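Local coordinates for beta-catenin homolog sys-1 (Caenorhabditis elegans, PDB 3C2G), which acts as a beta-catenin in Wnt asymmetry signalling, binding the TCF factor POP-1 directly and activating or repressing its target genes, at residues Asn46-Val51 with Ser95-Gln100. Numbering follows the deposited sequence.
Sequences NMPNCV and SPYIHQ
Near the N-terminal end of the armadillo domain's helical array, the first turn of helix 47-62 packs against the 3-10 turn at Y97 and the start of helix 98-103, with Y97 and Q100 reaching across to M47, P48 and V51. The CA atoms of P48 and Y97 approach to 6.6 Å, and 284 Å² is buried in all. With CG beside its backbone N (chi1 -47°), Y97 extends its ring toward the helix start. Selenomethionine M47 crosses it at about a right angle, CB lying 3.4 Å from Y97 CZ. P48 CD lies on the same side of the ring plane as M47 CB, obliquely placed, 3.6 Å from Y97 CE1; P96 CB covers the centre of the opposite face. One turn farther along, the extended chain of Q100 (chi2 180°) carries NE2 to 3.0 Å from P48 O, with an N-H...O angle of 155° and the acceptor nearly in the amide plane. V51 CG1 comes obliquely to 4.0 Å from Q100 NE2. F39, V42 and I94 also pack on M47. Two bonds on NE2, to P48 O and Q52 OE1, should restrain rotation of the Q100 amide, a directional tie beside the apolar packing around Y97.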
ATOM      1  N   ASN A  46     -15.571 -13.768 -43.816  1.00 52.39           N
ATOM      2  CA  ASN A  46     -16.865 -14.276 -43.343  1.00 51.41           C
ATOM      3  C   ASN A  46     -16.919 -14.561 -41.849  1.00 51.69           C
ATOM      4  O   ASN A  46     -17.996 -14.838 -41.310  1.00 51.49           O
ATOM      5  CB  ASN A  46     -17.278 -15.545 -44.101  1.00 50.47           C
ATOM      6  CG  ASN A  46     -17.641 -15.278 -45.551  1.00 47.19           C
ATOM      7  OD1 ASN A  46     -17.885 -14.137 -45.960  1.00 41.24           O
ATOM      8  ND2 ASN A  46     -17.674 -16.341 -46.339  1.00 43.87           N
HETATM    9  N   MSE A  47     -15.758 -14.494 -41.197  1.00 52.21           N
HETATM   10  CA  MSE A  47     -15.608 -14.827 -39.774  1.00 53.10           C
HETATM   11  C   MSE A  47     -16.545 -14.078 -38.823  1.00 51.87           C
HETATM   12  O   MSE A  47     -17.156 -14.715 -37.964  1.00 51.28           O
HETATM   13  CB  MSE A  47     -14.151 -14.669 -39.318  1.00 54.43           C
HETATM   14  CG  MSE A  47     -13.247 -15.827 -39.696  1.00 60.22           C
HETATM   15 SE   MSE A  47     -13.782 -17.490 -38.810  1.00 74.68          SE
HETATM   16  CE  MSE A  47     -13.169 -17.081 -37.005  1.00 70.33           C
ATOM     17  N   PRO A  48     -16.657 -12.737 -38.961  1.00 51.24           N
ATOM     18  CA  PRO A  48     -17.589 -11.993 -38.105  1.00 51.42           C
ATOM     19  C   PRO A  48     -18.990 -12.606 -37.970  1.00 51.80           C
ATOM     20  O   PRO A  48     -19.467 -12.784 -36.837  1.00 51.87           O
ATOM     21  CB  PRO A  48     -17.648 -10.610 -38.761  1.00 51.13           C
ATOM     22  CG  PRO A  48     -16.307 -10.448 -39.372  1.00 50.90           C
ATOM     23  CD  PRO A  48     -15.921 -11.827 -39.863  1.00 51.26           C
ATOM     24  N   ASN A  49     -19.645 -12.949 -39.080  1.00 51.65           N
ATOM     25  CA  ASN A  49     -20.977 -13.543 -38.946  1.00 51.57           C
ATOM     26  C   ASN A  49     -20.984 -15.040 -38.656  1.00 50.19           C
ATOM     27  O   ASN A  49     -21.950 -15.559 -38.108  1.00 50.30           O
ATOM     28  CB  ASN A  49     -21.962 -13.117 -40.058  1.00 52.87           C
ATOM     29  CG  ASN A  49     -21.737 -13.838 -41.354  1.00 54.79           C
ATOM     30  OD1 ASN A  49     -20.844 -13.487 -42.120  1.00 60.13           O
ATOM     31  ND2 ASN A  49     -22.560 -14.841 -41.625  1.00 57.17           N
ATOM     32  N   CYS A  50     -19.892 -15.721 -38.986  1.00 49.36           N
ATOM     33  CA  CYS A  50     -19.691 -17.108 -38.563  1.00 47.56           C
ATOM     34  C   CYS A  50     -19.702 -17.194 -37.031  1.00 46.00           C
ATOM     35  O   CYS A  50     -20.414 -18.008 -36.449  1.00 45.54           O
ATOM     36  CB  CYS A  50     -18.378 -17.644 -39.136  1.00 48.19           C
ATOM     37  SG  CYS A  50     -17.896 -19.308 -38.567  1.00 51.27           S
ATOM     38  N   VAL A  51     -18.933 -16.316 -36.388  1.00 44.42           N
ATOM     39  CA  VAL A  51     -18.916 -16.201 -34.933  1.00 42.46           C
ATOM     40  C   VAL A  51     -20.280 -15.765 -34.379  1.00 41.56           C
ATOM     41  O   VAL A  51     -20.774 -16.356 -33.423  1.00 41.17           O
ATOM     42  CB  VAL A  51     -17.775 -15.255 -34.459  1.00 42.72           C
ATOM     43  CG1 VAL A  51     -17.886 -14.940 -32.965  1.00 42.17           C
ATOM     44  CG2 VAL A  51     -16.419 -15.867 -34.775  1.00 41.14           C
ATOM     45  N   SER A  95      -9.582 -14.117 -31.594  1.00 49.95           N
ATOM     46  CA  SER A  95      -9.280 -12.909 -30.804  1.00 50.45           C
ATOM     47  C   SER A  95      -9.691 -11.561 -31.435  1.00 49.94           C
ATOM     48  O   SER A  95     -10.152 -10.684 -30.706  1.00 50.02           O
ATOM     49  CB  SER A  95      -7.834 -12.888 -30.291  1.00 50.51           C
ATOM     50  OG  SER A  95      -6.930 -12.545 -31.315  1.00 53.74           O
ATOM     51  N   PRO A  96      -9.576 -11.403 -32.777  1.00 49.69           N
ATOM     52  CA  PRO A  96     -10.017 -10.122 -33.359  1.00 49.55           C
ATOM     53  C   PRO A  96     -11.539  -9.920 -33.315  1.00 49.23           C
ATOM     54  O   PRO A  96     -12.020  -8.823 -33.623  1.00 49.42           O
ATOM     55  CB  PRO A  96      -9.558 -10.207 -34.827  1.00 49.53           C
ATOM     56  CG  PRO A  96      -8.683 -11.405 -34.929  1.00 49.86           C
ATOM     57  CD  PRO A  96      -9.083 -12.324 -33.819  1.00 50.03           C
ATOM     58  N   TYR A  97     -12.278 -10.965 -32.936  1.00 47.81           N
ATOM     59  CA  TYR A  97     -13.742 -10.915 -32.914  1.00 46.82           C
ATOM     60  C   TYR A  97     -14.313 -10.920 -31.489  1.00 45.43           C
ATOM     61  O   TYR A  97     -15.527 -11.028 -31.290  1.00 44.73           O
ATOM     62  CB  TYR A  97     -14.318 -12.064 -33.757  1.00 47.58           C
ATOM     63  CG  TYR A  97     -13.646 -12.187 -35.111  1.00 47.78           C
ATOM     64  CD1 TYR A  97     -13.980 -11.324 -36.153  1.00 48.05           C
ATOM     65  CD2 TYR A  97     -12.664 -13.145 -35.338  1.00 47.63           C
ATOM     66  CE1 TYR A  97     -13.357 -11.413 -37.391  1.00 48.94           C
ATOM     67  CE2 TYR A  97     -12.031 -13.247 -36.571  1.00 48.58           C
ATOM     68  CZ  TYR A  97     -12.381 -12.377 -37.594  1.00 49.55           C
ATOM     69  OH  TYR A  97     -11.767 -12.472 -38.826  1.00 49.23           O
ATOM     70  N   ILE A  98     -13.424 -10.757 -30.513  1.00 43.98           N
ATOM     71  CA  ILE A  98     -13.766 -10.877 -29.095  1.00 42.85           C
ATOM     72  C   ILE A  98     -14.775  -9.845 -28.598  1.00 41.97           C
ATOM     73  O   ILE A  98     -15.495 -10.099 -27.627  1.00 41.45           O
ATOM     74  CB  ILE A  98     -12.486 -10.923 -28.203  1.00 43.35           C
ATOM     75  CG1 ILE A  98     -12.795 -11.519 -26.821  1.00 44.07           C
ATOM     76  CG2 ILE A  98     -11.781  -9.563 -28.134  1.00 42.52           C
ATOM     77  CD1 ILE A  98     -12.796 -13.038 -26.796  1.00 43.24           C
ATOM     78  N   HIS A  99     -14.857  -8.704 -29.279  1.00 41.21           N
ATOM     79  CA  HIS A  99     -15.871  -7.698 -28.951  1.00 41.37           C
ATOM     80  C   HIS A  99     -17.292  -8.222 -29.136  1.00 40.92           C
ATOM     81  O   HIS A  99     -18.222  -7.762 -28.463  1.00 41.24           O
ATOM     82  CB  HIS A  99     -15.657  -6.396 -29.733  1.00 41.81           C
ATOM     83  CG  HIS A  99     -15.586  -6.584 -31.211  1.00 45.11           C
ATOM     84  ND1 HIS A  99     -16.617  -6.229 -32.056  1.00 47.72           N
ATOM     85  CD2 HIS A  99     -14.614  -7.103 -31.999  1.00 47.12           C
ATOM     86  CE1 HIS A  99     -16.284  -6.525 -33.299  1.00 47.50           C
ATOM     87  NE2 HIS A  99     -15.075  -7.059 -33.291  1.00 48.06           N
ATOM     88  N   GLN A 100     -17.460  -9.199 -30.027  1.00 40.51           N
ATOM     89  CA  GLN A 100     -18.765  -9.839 -30.225  1.00 40.10           C
ATOM     90  C   GLN A 100     -19.141 -10.673 -29.014  1.00 39.51           C
ATOM     91  O   GLN A 100     -20.311 -10.679 -28.604  1.00 39.68           O
ATOM     92  CB  GLN A 100     -18.798 -10.690 -31.499  1.00 40.17           C
ATOM     93  CG  GLN A 100     -18.734  -9.884 -32.799  1.00 40.84           C
ATOM     94  CD  GLN A 100     -18.765 -10.753 -34.041  1.00 40.68           C
ATOM     95  OE1 GLN A 100     -17.899 -10.646 -34.906  1.00 42.48           O
ATOM     96  NE2 GLN A 100     -19.765 -11.622 -34.135  1.00 42.85           N
TER